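Local coordinates for protein DNA-3-methyladenine glycosidase II, putative (Deinococcus radiodurans, PDB 2YG9) that is a putative DNA repair protein of the HhH-GPD superfamily, with a fold built from helices and connecting loops and no beta strands, at residues Phe62-Arg67 against Leu164-Arg169; Leu143-Leu148 against Trp157-Phe162; Asp171-Gly176 against Asp195-Trp200. One frame throughout, in Å; residues are numbered along the deposited sequence. Where two conformers were deposited one is given.

Interactions 1 and 2 share helix 156-166, and the loop after it supplies one half of interaction 3. The centres of interactions 1 and 2 are 10 Å apart; both segments of interaction 2 fall, in sequence, between those of interaction 1, and Leu65 CD2 meets Leu148 CD2 at 3.8 Å where the two abut. Residues 171-176 carry the chain to interaction 3, about 16 Å from interaction 2 and 20 Å from interaction 1, centre to centre. A probable hydrogen bond joins Glu160 OE1 to Ser174 OG (2.5 Å), tying the helix-hairpin-helix region to this loop. The bound nickel (II) ion lies about 10 Å from the Trp200 side chain of interaction 3.

Interaction 1 of 3, residues Phe62-Arg67 against Leu164-Arg169; sequences FGRLVR and LFALAR
The guanidinium of Arg64 is laid over Ala166, whose CB sits 4.0 Å from its plane beneath the centre of one face; Ala166 CA lies under the same face. Water 1 occupies the edge in plane, accepting from Arg64 NH1. Phe165 O stands obliquely to the group and takes a weak hydrogen bond from Arg64 NH2, 3.3 Å long and bent to 141°. Both waters can bridge the same partners: water 2 accepts from Arg64 NH2 (3.2 Å) and donates to Phe165 O (2.8 Å), while water 1 reaches Phe165 O at 2.7 Å, a donation possibly shared with another acceptor. The carbonyl oxygen of Phe165 thus meets Arg64 both directly, though weakly, and through water. Bends at chi2 (-70°) and chi3 (-64°) fold the arginine back across the alanine, and at the root of the chain Arg64 CB touches Ala166 CB at 3.9 Å. The positive charge lies close to where helix 156-166 runs out, which would probably be electrostatically favourable. The contact sets helix 61-71 against the end of helix 156-166. Arg64 also packs on Thr58, which is joined to Ala166 by a backbone hydrogen bond. Beyond the contact, Val66 faces helix 76-87 and Leu164 faces helix 204-219.

Interaction 2 of 3, residues Leu143-Leu148 against Trp157-Phe162; sequences LVIAEL and WTAEMF
Apolar packing carries the contact between Leu148, Ile145 and the small residue Ala159, whose CB points into the gap between the two larger side chains. Leu148 CB and CD1 both come to 3.9 Å from Ala159 CB, so that one leucine supplies two contacts to the methyl, while Ile145 CG2 reaches it at 4.1 Å from one turn earlier in helix 141-149. The small side chain is consistent with the close approach of the backbones: the CA atoms of Ile145 and Ala159 are 5.4 Å apart, and the axes of the two short helical segments approach to 8.9 Å with 135° between their directions. Leu148 CD1 also meets the Phe162 ring, lying 3.7 Å from Phe162 CD2, the two side chains crossing at about a right angle. The ring is placed there by chi1 of 177°, which sets Phe162 CG opposite its backbone N.

A methyl-to-methylene touch adds one further contact: Ile145 CD1 rests on Glu160 CG at 4.0 Å, short of the carboxylate. The glutamate chain is extended beyond CG, and its carboxylate finds its partners outside the two segments: a salt bridge with Arg156 and a hydrogen bond with Ser174.

No hydrogen bond passes between the segments. Together with the short turn between them, helices 141-149 and 156-166 form the helix-hairpin-helix motif of this superfamily, and the pairing described here is its buried interface. Helix 61-71 lies against it, with Leu65 packing on both Leu148 and Phe162, while Val144 and Ile145 also reach Leu163, farther along helix 156-166.

Interaction 3 of 3, residues Asp171-Gly176 against Asp195-Trp200; sequences DVFSSG and DVTARW
Phe173 presents one ring face to the methyl of Thr197 in a CH-pi contact: Thr197 CG2 lies 3.5 Å from the ring centroid and 6° off the normal. Within the helical HhH-GPD fold this joins the loop between helices 156-166 and 178-187 to helix 193-200. The methyl is almost centred, so all six ring carbons are at similar range, with CZ and CE1 closest. Threonine chi1 of 59° puts OG1 between the backbone N and the carbonyl carbon and turns CG2 out to the ring, while the hydroxyl is hydrogen-bonded to the carbonyl oxygen of Trp193, an arrangement that would fix the methyl's direction. Trp200, one turn farther along, adds an apolar touch beside the methyl: its six-membered ring offers an edge to the phenylalanine, whose side chain it meets at a slant. No hydrogen bond links the two segments; at the polar end of the indole, Trp200 NE1 is hydrogen-bonded to Asp39 OD2. Residues of helices 178-187 and 204-219 also pack on the two aromatic side chains, Val184 on both, Leu180 and Ser208 on Phe173, and Ala207 and Leu211 on Trp200. The two aromatic side chains come nearest where Phe173 CE1 meets Trp200 CZ3, 4.1 Å away and near the indole plane.

Interaction 1 of 3, residues Phe62-Arg67 against Leu164-Arg169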
ATOM      1  N   PHE A  62     -10.940   6.285   0.475  1.00  9.60           N
ATOM      2  CA  PHE A  62     -10.666   7.465   1.278  1.00  9.49           C
ATOM      3  C   PHE A  62     -10.336   7.118   2.739  1.00  8.33           C
ATOM      4  O   PHE A  62      -9.292   7.483   3.250  1.00  8.64           O
ATOM      5  CB  PHE A  62     -11.789   8.505   1.199  1.00  9.20           C
ATOM      6  CG  PHE A  62     -11.517   9.695   2.042  1.00  9.11           C
ATOM      7  CD1 PHE A  62     -10.615  10.639   1.616  1.00  9.18           C
ATOM      8  CD2 PHE A  62     -12.064   9.810   3.315  1.00  9.78           C
ATOM      9  CE1 PHE A  62     -10.308  11.741   2.413  1.00 10.41           C
ATOM     10  CE2 PHE A  62     -11.784  10.908   4.122  1.00  9.83           C
ATOM     11  CZ  PHE A  62     -10.875  11.867   3.673  1.00  9.70           C
ATOM     12  N   GLY A  63     -11.235   6.408   3.397  1.00  9.00           N
ATOM     13  CA  GLY A  63     -11.038   5.943   4.745  1.00  8.33           C
ATOM     14  C   GLY A  63      -9.775   5.109   4.903  1.00  8.66           C
ATOM     15  O   GLY A  63      -9.058   5.281   5.876  1.00  7.81           O
ATOM     16  N   ARG A  64      -9.492   4.202   3.958  1.00  8.37           N
ATOM     17  CA  ARG A  64      -8.250   3.433   4.041  1.00  8.34           C
ATOM     18  C   ARG A  64      -7.013   4.293   3.886  1.00  8.51           C
ATOM     19  O   ARG A  64      -6.001   4.001   4.528  1.00  9.46           O
ATOM     20  CB  ARG A  64      -8.192   2.296   3.048  1.00  8.28           C
ATOM     21  CG  ARG A  64      -9.090   1.070   3.414  1.00  9.70           C
ATOM     22  CD  ARG A  64      -8.578   0.294   4.618  1.00 14.73           C
ATOM     23  NE  ARG A  64      -7.266  -0.309   4.351  1.00 16.51           N
ATOM     24  CZ  ARG A  64      -7.061  -1.405   3.610  1.00 16.46           C
ATOM     25  NH1 ARG A  64      -8.058  -2.072   3.076  1.00 14.61           N
ATOM     26  NH2 ARG A  64      -5.830  -1.842   3.418  1.00 18.65           N
ATOM     27  N   LEU A  65      -7.109   5.327   3.052  1.00  7.81           N
ATOM     28  CA  LEU A  65      -6.038   6.313   2.912  1.00  7.92           C
ATOM     29  C   LEU A  65      -5.787   6.981   4.254  1.00  7.39           C
ATOM     30  O   LEU A  65      -4.640   7.051   4.708  1.00  7.63           O
ATOM     31  CB  LEU A  65      -6.304   7.348   1.811  1.00  7.13           C
ATOM     32  CG  LEU A  65      -5.105   8.318   1.624  1.00  7.89           C
ATOM     33  CD1 LEU A  65      -3.787   7.585   1.325  1.00  7.58           C
ATOM     34  CD2 LEU A  65      -5.452   9.324   0.575  1.00  8.21           C
ATOM     35  N   VAL A  66      -6.858   7.430   4.893  1.00  6.77           N
ATOM     36  CA  VAL A  66      -6.775   8.124   6.175  1.00  7.41           C
ATOM     37  C   VAL A  66      -6.223   7.180   7.237  1.00  7.13           C
ATOM     38  O   VAL A  66      -5.350   7.572   7.986  1.00  6.59           O
ATOM     39  CB  VAL A  66      -8.150   8.716   6.615  1.00  8.08           C
ATOM     40  CG1 VAL A  66      -8.102   9.126   8.093  1.00  6.72           C
ATOM     41  CG2 VAL A  66      -8.537   9.881   5.716  1.00  2.83           C
ATOM     42  N   ARG A  67      -6.668   5.914   7.227  1.00  7.27           N
ATOM     43  CA  ARG A  67      -6.115   4.903   8.158  1.00  8.70           C
ATOM     44  C   ARG A  67      -4.597   4.761   7.996  1.00  8.48           C
ATOM     45  O   ARG A  67      -3.876   4.748   8.972  1.00 10.27           O
ATOM     46  CB  ARG A  67      -6.750   3.516   7.964  1.00  7.46           C
ATOM     47  CG  ARG A  67      -6.439   2.558   9.123  1.00  8.92           C
ATOM     48  CD  ARG A  67      -6.857   1.149   8.819  1.00 12.20           C
ATOM     49  NE  ARG A  67      -8.292   0.936   9.012  1.00 14.02           N
ATOM     50  CZ  ARG A  67      -8.871   0.604  10.175  1.00 16.16           C
ATOM     51  NH1 ARG A  67      -8.171   0.480  11.309  1.00 19.00           N
ATOM     52  NH2 ARG A  67     -10.189   0.418  10.214  1.00 18.01           N
ATOM     53  N   LEU A 164      -1.328  -1.197  -3.543  1.00  5.98           N
ATOM     54  CA  LEU A 164      -1.098  -2.611  -3.302  1.00  6.20           C
ATOM     55  C   LEU A 164      -2.004  -3.160  -2.204  1.00  6.30           C
ATOM     56  O   LEU A 164      -2.722  -4.151  -2.411  1.00  5.37           O
ATOM     57  CB  LEU A 164       0.377  -2.876  -3.014  1.00  5.55           C
ATOM     58  CG  LEU A 164       0.948  -4.307  -3.016  1.00  5.42           C
ATOM     59  CD1 LEU A 164       2.486  -4.152  -3.109  1.00  4.94           C
ATOM     60  CD2 LEU A 164       0.556  -5.152  -1.772  1.00  4.72           C
ATOM     61  N   PHE A 165      -2.001  -2.503  -1.045  1.00  6.29           N
ATOM     62  CA  PHE A 165      -2.721  -3.003   0.084  1.00  7.57           C
ATOM     63  C   PHE A 165      -4.174  -2.550   0.177  1.00  9.15           C
ATOM     64  O   PHE A 165      -4.995  -3.346   0.627  1.00 11.08           O
ATOM     65  CB  PHE A 165      -2.011  -2.719   1.393  1.00  7.95           C
ATOM     66  CG  PHE A 165      -0.751  -3.481   1.568  1.00  6.94           C
ATOM     67  CD1 PHE A 165      -0.781  -4.830   1.921  1.00  9.09           C
ATOM     68  CD2 PHE A 165       0.468  -2.878   1.369  1.00  7.87           C
ATOM     69  CE1 PHE A 165       0.407  -5.542   2.108  1.00  9.61           C
ATOM     70  CE2 PHE A 165       1.643  -3.583   1.561  1.00  6.87           C
ATOM     71  CZ  PHE A 165       1.607  -4.911   1.905  1.00  8.62           C
ATOM     72  N   ALA A 166      -4.512  -1.324  -0.202  1.00  9.15           N
ATOM     73  CA  ALA A 166      -5.929  -0.872  -0.054  1.00  9.46           C
ATOM     74  C   ALA A 166      -6.743  -1.243  -1.285  1.00  9.82           C
ATOM     75  O   ALA A 166      -7.830  -1.856  -1.195  1.00 12.03           O
ATOM     76  CB  ALA A 166      -6.028   0.645   0.218  1.00  9.53           C
ATOM     77  N   LEU A 167      -6.205  -0.916  -2.443  1.00  9.52           N
ATOM     78  CA  LEU A 167      -6.910  -1.110  -3.687  1.00  9.45           C
ATOM     79  C   LEU A 167      -6.676  -2.527  -4.230  1.00  9.37           C
ATOM     80  O   LEU A 167      -7.341  -2.915  -5.182  1.00  8.37           O
ATOM     81  CB  LEU A 167      -6.501  -0.048  -4.716  1.00  9.90           C
ATOM     82  CG  LEU A 167      -6.650   1.417  -4.275  1.00  9.59           C
ATOM     83  CD1 LEU A 167      -6.456   2.389  -5.419  1.00  4.38           C
ATOM     84  CD2 LEU A 167      -7.974   1.646  -3.517  1.00  6.14           C
ATOM     85  N   ALA A 168      -5.770  -3.288  -3.598  1.00  8.71           N
ATOM     86  CA  ALA A 168      -5.410  -4.667  -4.058  1.00  8.91           C
ATOM     87  C   ALA A 168      -5.020  -4.768  -5.532  1.00  8.82           C
ATOM     88  O   ALA A 168      -5.267  -5.774  -6.223  1.00  8.54           O
ATOM     89  CB  ALA A 168      -6.530  -5.658  -3.710  1.00  8.31           C
ATOM     90  N   ARG A 169      -4.334  -3.749  -6.020  1.00  8.76           N
ATOM     91  CA  ARG A 169      -3.818  -3.826  -7.365  1.00  7.94           C
ATOM     92  C   ARG A 169      -2.695  -4.844  -7.444  1.00  7.48           C
ATOM     93  O   ARG A 169      -1.889  -4.921  -6.527  1.00  6.50           O
ATOM     94  CB  ARG A 169      -3.366  -2.483  -7.821  1.00  8.33           C
ATOM     95  CG  ARG A 169      -4.462  -1.498  -7.741  1.00  9.59           C
ATOM     96  CD  ARG A 169      -4.502  -0.688  -8.907  1.00 12.45           C
ATOM     97  NE  ARG A 169      -5.682   0.195  -8.948  1.00 14.16           N
ATOM     98  CZ  ARG A 169      -5.804   1.197  -9.822  1.00 14.07           C
ATOM     99  NH1 ARG A 169      -4.801   1.477 -10.647  1.00 11.30           N
ATOM    100  NH2 ARG A 169      -6.894   1.952  -9.831  1.00 13.27           N
TER
HETATM  101  O   HOH W   1      -7.473  -4.393   1.144  1.00 18.79           O
HETATM  102  O   HOH W   2      -5.138  -4.911   2.973  1.00 23.09           O

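Interaction 2 of 3, residues Leu143-Leu148 against Trp157-Phe162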
ATOM      1  N   LEU A 143      -1.573   7.167 -12.787  1.00 12.11           N
ATOM      2  CA  LEU A 143      -2.442   8.330 -12.649  1.00 12.22           C
ATOM      3  C   LEU A 143      -2.950   8.469 -11.206  1.00 11.62           C
ATOM      4  O   LEU A 143      -3.021   9.581 -10.684  1.00 12.42           O
ATOM      5  CB  LEU A 143      -3.633   8.271 -13.602  1.00 12.55           C
ATOM      6  CG  LEU A 143      -3.427   8.294 -15.129  1.00 14.94           C
ATOM      7  CD1 LEU A 143      -4.791   8.439 -15.806  1.00 17.10           C
ATOM      8  CD2 LEU A 143      -2.472   9.386 -15.694  1.00 18.55           C
ATOM      9  N   VAL A 144      -3.316   7.347 -10.569  1.00 10.59           N
ATOM     10  CA  VAL A 144      -3.667   7.363  -9.141  1.00 10.06           C
ATOM     11  C   VAL A 144      -2.465   7.835  -8.306  1.00  9.10           C
ATOM     12  O   VAL A 144      -2.571   8.703  -7.434  1.00  9.35           O
ATOM     13  CB  VAL A 144      -4.184   5.985  -8.669  1.00 10.29           C
ATOM     14  CG1 VAL A 144      -4.544   5.984  -7.129  1.00  8.68           C
ATOM     15  CG2 VAL A 144      -5.388   5.540  -9.553  1.00  9.42           C
ATOM     16  N   ILE A 145      -1.313   7.254  -8.590  1.00  8.53           N
ATOM     17  CA  ILE A 145      -0.069   7.621  -7.918  1.00  7.93           C
ATOM     18  C   ILE A 145       0.186   9.113  -8.012  1.00  7.50           C
ATOM     19  O   ILE A 145       0.396   9.765  -6.985  1.00  9.07           O
ATOM     20  CB  ILE A 145       1.153   6.771  -8.398  1.00  8.39           C
ATOM     21  CG1 ILE A 145       0.948   5.313  -7.935  1.00  7.65           C
ATOM     22  CG2 ILE A 145       2.480   7.364  -7.814  1.00  6.71           C
ATOM     23  CD1 ILE A 145       1.806   4.241  -8.659  1.00  6.85           C
ATOM     24  N   ALA A 146       0.147   9.666  -9.213  1.00  7.10           N
ATOM     25  CA  ALA A 146       0.507  11.060  -9.414  1.00  7.60           C
ATOM     26  C   ALA A 146      -0.424  11.979  -8.609  1.00  8.17           C
ATOM     27  O   ALA A 146       0.023  12.974  -8.028  1.00  9.20           O
ATOM     28  CB  ALA A 146       0.455  11.416 -10.903  1.00  4.65           C
ATOM     29  N   GLU A 147      -1.714  11.649  -8.550  1.00  9.13           N
ATOM     30  CA  GLU A 147      -2.635  12.497  -7.801  1.00  9.33           C
ATOM     31  C   GLU A 147      -2.437  12.408  -6.301  1.00  9.27           C
ATOM     32  O   GLU A 147      -2.587  13.408  -5.594  1.00  9.21           O
ATOM     33  CB  GLU A 147      -4.094  12.189  -8.158  1.00 10.99           C
ATOM     34  CG  GLU A 147      -4.492  12.605  -9.562  1.00 15.13           C
ATOM     35  CD  GLU A 147      -4.066  14.028  -9.947  1.00 21.19           C
ATOM     36  OE1 GLU A 147      -4.507  15.019  -9.278  1.00 22.72           O
ATOM     37  OE2 GLU A 147      -3.280  14.143 -10.934  1.00 25.53           O
ATOM     38  N   LEU A 148      -2.168  11.200  -5.794  1.00  7.96           N
ATOM     39  CA  LEU A 148      -1.865  11.032  -4.366  1.00  7.68           C
ATOM     40  C   LEU A 148      -0.576  11.747  -3.948  1.00  7.46           C
ATOM     41  O   LEU A 148      -0.525  12.419  -2.901  1.00  8.58           O
ATOM     42  CB  LEU A 148      -1.789   9.553  -4.008  1.00  6.57           C
ATOM     43  CG  LEU A 148      -3.126   8.814  -4.027  1.00  8.10           C
ATOM     44  CD1 LEU A 148      -2.830   7.340  -3.884  1.00  8.38           C
ATOM     45  CD2 LEU A 148      -4.055   9.310  -2.936  1.00  5.97           C
ATOM     46  N   TRP A 157       5.972   6.194  -2.374  1.00  8.10           N
ATOM     47  CA  TRP A 157       5.950   4.943  -1.587  1.00  7.77           C
ATOM     48  C   TRP A 157       4.591   4.717  -0.911  1.00  6.33           C
ATOM     49  O   TRP A 157       3.990   3.655  -0.997  1.00  5.30           O
ATOM     50  CB  TRP A 157       7.085   4.966  -0.557  1.00  8.38           C
ATOM     51  CG  TRP A 157       7.102   3.721   0.272  1.00  9.11           C
ATOM     52  CD1 TRP A 157       7.666   2.521  -0.071  1.00  9.50           C
ATOM     53  CD2 TRP A 157       6.497   3.534   1.541  1.00  9.69           C
ATOM     54  NE1 TRP A 157       7.445   1.604   0.907  1.00  8.90           N
ATOM     55  CE2 TRP A 157       6.742   2.192   1.923  1.00  8.46           C
ATOM     56  CE3 TRP A 157       5.792   4.376   2.421  1.00 10.34           C
ATOM     57  CZ2 TRP A 157       6.308   1.663   3.147  1.00  9.90           C
ATOM     58  CZ3 TRP A 157       5.346   3.845   3.641  1.00 10.84           C
ATOM     59  CH2 TRP A 157       5.588   2.490   3.981  1.00 10.29           C
ATOM     60  N   THR A 158       4.100   5.728  -0.220  1.00  6.74           N
ATOM     61  CA  THR A 158       2.785   5.670   0.397  1.00  7.01           C
ATOM     62  C   THR A 158       1.671   5.415  -0.644  1.00  6.79           C
ATOM     63  O   THR A 158       0.756   4.613  -0.421  1.00  6.45           O
ATOM     64  CB  THR A 158       2.476   7.005   1.187  1.00  7.42           C
ATOM     65  OG1 THR A 158       3.447   7.168   2.209  1.00 10.08           O
ATOM     66  CG2 THR A 158       1.088   6.986   1.781  1.00  6.97           C
ATOM     67  N   ALA A 159       1.729   6.133  -1.764  1.00  6.81           N
ATOM     68  CA  ALA A 159       0.763   5.946  -2.866  1.00  6.30           C
ATOM     69  C   ALA A 159       0.767   4.514  -3.375  1.00  6.17           C
ATOM     70  O   ALA A 159      -0.282   3.895  -3.540  1.00  7.61           O
ATOM     71  CB  ALA A 159       1.057   6.949  -4.008  1.00  6.30           C
ATOM     72  N   GLU A 160       1.962   3.954  -3.532  1.00  6.38           N
ATOM     73  CA  GLU A 160       2.160   2.586  -4.024  1.00  6.58           C
ATOM     74  C   GLU A 160       1.724   1.524  -3.036  1.00  6.02           C
ATOM     75  O   GLU A 160       1.160   0.511  -3.424  1.00  6.11           O
ATOM     76  CB  GLU A 160       3.639   2.387  -4.365  1.00  6.17           C
ATOM     77  CG  GLU A 160       4.076   3.130  -5.599  1.00  7.44           C
ATOM     78  CD  GLU A 160       5.575   2.980  -5.940  1.00  7.94           C
ATOM     79  OE1 GLU A 160       6.410   2.878  -5.003  1.00 12.45           O
ATOM     80  OE2 GLU A 160       5.919   2.989  -7.162  1.00 14.86           O
ATOM     81  N   MET A 161       1.972   1.763  -1.752  1.00  7.36           N
ATOM     82  CA  MET A 161       1.510   0.871  -0.708  1.00  6.97           C
ATOM     83  C   MET A 161      -0.031   0.872  -0.669  1.00  6.98           C
ATOM     84  O   MET A 161      -0.674  -0.133  -0.368  1.00  7.62           O
ATOM     85  CB  MET A 161       2.051   1.337   0.650  1.00  6.81           C
ATOM     86  CG  MET A 161       3.538   1.082   0.924  1.00  8.84           C
ATOM     87  SD  MET A 161       4.068  -0.591   0.558  1.00  8.59           S
ATOM     88  CE  MET A 161       4.735  -0.431  -1.072  1.00  8.78           C
ATOM     89  N   PHE A 162      -0.603   2.036  -0.898  1.00  7.00           N
ATOM     90  CA  PHE A 162      -2.066   2.199  -0.951  1.00  7.10           C
ATOM     91  C   PHE A 162      -2.717   1.414  -2.122  1.00  5.76           C
ATOM     92  O   PHE A 162      -3.722   0.701  -1.977  1.00  4.71           O
ATOM     93  CB  PHE A 162      -2.393   3.699  -0.998  1.00  7.45           C
ATOM     94  CG  PHE A 162      -3.866   4.014  -1.120  1.00  7.42           C
ATOM     95  CD1 PHE A 162      -4.708   3.869  -0.037  1.00 10.56           C
ATOM     96  CD2 PHE A 162      -4.396   4.411  -2.321  1.00  8.28           C
ATOM     97  CE1 PHE A 162      -6.085   4.133  -0.167  1.00 10.15           C
ATOM     98  CE2 PHE A 162      -5.749   4.700  -2.448  1.00  9.00           C
ATOM     99  CZ  PHE A 162      -6.575   4.592  -1.374  1.00  8.73           C
TER

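Interaction 3 of 3, residues Asp171-Gly176 against Asp195-Trp200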
ATOM      1  N   ASP A 171       0.007  -5.446  -9.623  1.00  7.26           N
ATOM      2  CA  ASP A 171       1.232  -5.334 -10.356  1.00  7.39           C
ATOM      3  C   ASP A 171       2.104  -4.141  -9.918  1.00  7.77           C
ATOM      4  O   ASP A 171       2.582  -3.344 -10.743  1.00  7.32           O
ATOM      5  CB  ASP A 171       0.950  -5.300 -11.869  1.00  8.17           C
ATOM      6  CG  ASP A 171       2.187  -5.561 -12.672  1.00  9.00           C
ATOM      7  OD1 ASP A 171       3.108  -6.256 -12.172  1.00  6.96           O
ATOM      8  OD2 ASP A 171       2.278  -5.057 -13.791  1.00 11.45           O
ATOM      9  N   VAL A 172       2.313  -4.050  -8.608  1.00  7.17           N
ATOM     10  CA  VAL A 172       3.022  -2.937  -8.003  1.00  6.64           C
ATOM     11  C   VAL A 172       4.327  -3.389  -7.345  1.00  7.18           C
ATOM     12  O   VAL A 172       4.293  -4.138  -6.382  1.00  8.21           O
ATOM     13  CB  VAL A 172       2.189  -2.269  -6.902  1.00  5.98           C
ATOM     14  CG1 VAL A 172       2.987  -1.031  -6.313  1.00  3.60           C
ATOM     15  CG2 VAL A 172       0.766  -1.833  -7.421  1.00  3.92           C
ATOM     16  N   PHE A 173       5.456  -2.933  -7.865  1.00  6.35           N
ATOM     17  CA  PHE A 173       6.721  -3.063  -7.179  1.00  6.44           C
ATOM     18  C   PHE A 173       7.174  -1.663  -6.833  1.00  6.56           C
ATOM     19  O   PHE A 173       7.466  -0.884  -7.720  1.00  7.22           O
ATOM     20  CB  PHE A 173       7.784  -3.751  -8.032  1.00  6.79           C
ATOM     21  CG  PHE A 173       9.109  -3.917  -7.318  1.00  7.79           C
ATOM     22  CD1 PHE A 173       9.314  -4.967  -6.439  1.00  7.68           C
ATOM     23  CD2 PHE A 173      10.119  -2.997  -7.476  1.00  8.54           C
ATOM     24  CE1 PHE A 173      10.508  -5.090  -5.734  1.00  6.43           C
ATOM     25  CE2 PHE A 173      11.317  -3.144  -6.826  1.00  6.43           C
ATOM     26  CZ  PHE A 173      11.498  -4.179  -5.931  1.00  5.73           C
ATOM     27  N   SER A 174       7.257  -1.387  -5.541  1.00  6.30           N
ATOM     28  CA  SER A 174       7.743  -0.153  -4.991  1.00  6.47           C
ATOM     29  C   SER A 174       9.278  -0.125  -4.893  1.00  6.70           C
ATOM     30  O   SER A 174       9.870  -0.675  -3.982  1.00  6.37           O
ATOM     31  CB  SER A 174       7.064   0.076  -3.636  1.00  7.54           C
ATOM     32  OG  SER A 174       7.277   1.390  -3.158  1.00  9.54           O
ATOM     33  N   SER A 175       9.914   0.576  -5.841  1.00  7.18           N
ATOM     34  CA  SER A 175      11.354   0.623  -5.952  1.00  7.56           C
ATOM     35  C   SER A 175      11.975   1.498  -4.858  1.00  7.83           C
ATOM     36  O   SER A 175      13.168   1.416  -4.627  1.00  8.72           O
ATOM     37  CB  SER A 175      11.735   1.154  -7.295  1.00  7.61           C
ATOM     38  OG  SER A 175      11.415   2.548  -7.314  1.00  9.65           O
ATOM     39  N   GLY A 176      11.154   2.284  -4.176  1.00  8.10           N
ATOM     40  CA  GLY A 176      11.558   3.025  -2.971  1.00  8.90           C
ATOM     41  C   GLY A 176      11.326   2.350  -1.630  1.00  9.14           C
ATOM     42  O   GLY A 176      11.582   2.938  -0.607  1.00 10.60           O
ATOM     43  N   ASP A 195      15.127  -5.482 -14.428  1.00 11.04           N
ATOM     44  CA  ASP A 195      15.028  -6.763 -15.105  1.00 12.18           C
ATOM     45  C   ASP A 195      14.386  -7.835 -14.221  1.00 10.65           C
ATOM     46  O   ASP A 195      13.410  -8.457 -14.594  1.00 10.03           O
ATOM     47  CB  ASP A 195      16.409  -7.266 -15.506  1.00 12.92           C
ATOM     48  CG  ASP A 195      16.884  -6.699 -16.803  1.00 19.81           C
ATOM     49  OD1 ASP A 195      16.157  -5.877 -17.399  1.00 24.17           O
ATOM     50  OD2 ASP A 195      17.995  -7.115 -17.231  1.00 28.49           O
ATOM     51  N   VAL A 196      14.978  -8.050 -13.065  1.00  9.94           N
ATOM     52  CA  VAL A 196      14.438  -8.998 -12.108  1.00 10.27           C
ATOM     53  C   VAL A 196      12.924  -8.825 -11.866  1.00  9.84           C
ATOM     54  O   VAL A 196      12.128  -9.773 -11.991  1.00 10.33           O
ATOM     55  CB  VAL A 196      15.219  -8.896 -10.803  1.00  9.84           C
ATOM     56  CG1 VAL A 196      14.542  -9.699  -9.734  1.00  9.17           C
ATOM     57  CG2 VAL A 196      16.685  -9.370 -11.035  1.00  9.31           C
ATOM     58  N   THR A 197      12.521  -7.602 -11.531  1.00  9.44           N
ATOM     59  CA  THR A 197      11.143  -7.318 -11.160  1.00  9.12           C
ATOM     60  C   THR A 197      10.161  -7.291 -12.348  1.00  9.50           C
ATOM     61  O   THR A 197       8.992  -7.656 -12.181  1.00  8.42           O
ATOM     62  CB  THR A 197      11.049  -6.008 -10.339  1.00  8.60           C
ATOM     63  OG1 THR A 197      11.570  -4.911 -11.103  1.00  9.40           O
ATOM     64  CG2 THR A 197      11.831  -6.155  -9.019  1.00  6.67           C
ATOM     65  N   ALA A 198      10.631  -6.887 -13.539  1.00  9.72           N
ATOM     66  CA  ALA A 198       9.798  -6.910 -14.762  1.00 10.95           C
ATOM     67  C   ALA A 198       9.270  -8.311 -15.090  1.00 10.64           C
ATOM     68  O   ALA A 198       8.163  -8.464 -15.605  1.00 12.32           O
ATOM     69  CB  ALA A 198      10.625  -6.363 -15.966  1.00 10.17           C
ATOM     70  N   ARG A 199      10.081  -9.321 -14.812  1.00 11.60           N
ATOM     71  CA  ARG A 199       9.732 -10.712 -15.051  0.50 11.24           C
ATOM     72  C   ARG A 199       8.521 -11.142 -14.230  1.00 11.72           C
ATOM     73  O   ARG A 199       7.734 -12.018 -14.651  1.00 11.19           O
ATOM     74  CB  ARG A 199      10.918 -11.598 -14.703  0.50 11.76           C
ATOM     75  CG  ARG A 199      10.703 -13.058 -15.009  0.50 12.14           C
ATOM     76  CD  ARG A 199      11.955 -13.829 -14.816  0.50 12.27           C
ATOM     77  NE  ARG A 199      11.802 -15.245 -15.113  0.50 12.56           N
ATOM     78  CZ  ARG A 199      12.803 -16.118 -15.030  0.50 13.37           C
ATOM     79  NH1 ARG A 199      14.000 -15.716 -14.641  0.50 12.16           N
ATOM     80  NH2 ARG A 199      12.608 -17.404 -15.327  0.50 12.66           N
ATOM     81  N   TRP A 200       8.391 -10.538 -13.045  1.00 10.39           N
ATOM     82  CA  TRP A 200       7.284 -10.846 -12.154  1.00  9.07           C
ATOM     83  C   TRP A 200       5.980 -10.284 -12.619  1.00  8.45           C
ATOM     84  O   TRP A 200       4.954 -10.796 -12.252  1.00  8.66           O
ATOM     85  CB  TRP A 200       7.571 -10.341 -10.743  1.00  8.32           C
ATOM     86  CG  TRP A 200       8.841 -10.875 -10.151  1.00  6.03           C
ATOM     87  CD1 TRP A 200       9.524 -12.000 -10.514  1.00  6.23           C
ATOM     88  CD2 TRP A 200       9.563 -10.304  -9.063  1.00  6.04           C
ATOM     89  NE1 TRP A 200      10.635 -12.154  -9.721  1.00  8.21           N
ATOM     90  CE2 TRP A 200      10.666 -11.150  -8.799  1.00  3.98           C
ATOM     91  CE3 TRP A 200       9.366  -9.183  -8.264  1.00  5.45           C
ATOM     92  CZ2 TRP A 200      11.591 -10.881  -7.791  1.00  6.27           C
ATOM     93  CZ3 TRP A 200      10.271  -8.925  -7.245  1.00  6.18           C
ATOM     94  CH2 TRP A 200      11.377  -9.771  -7.027  1.00  6.43           C
TER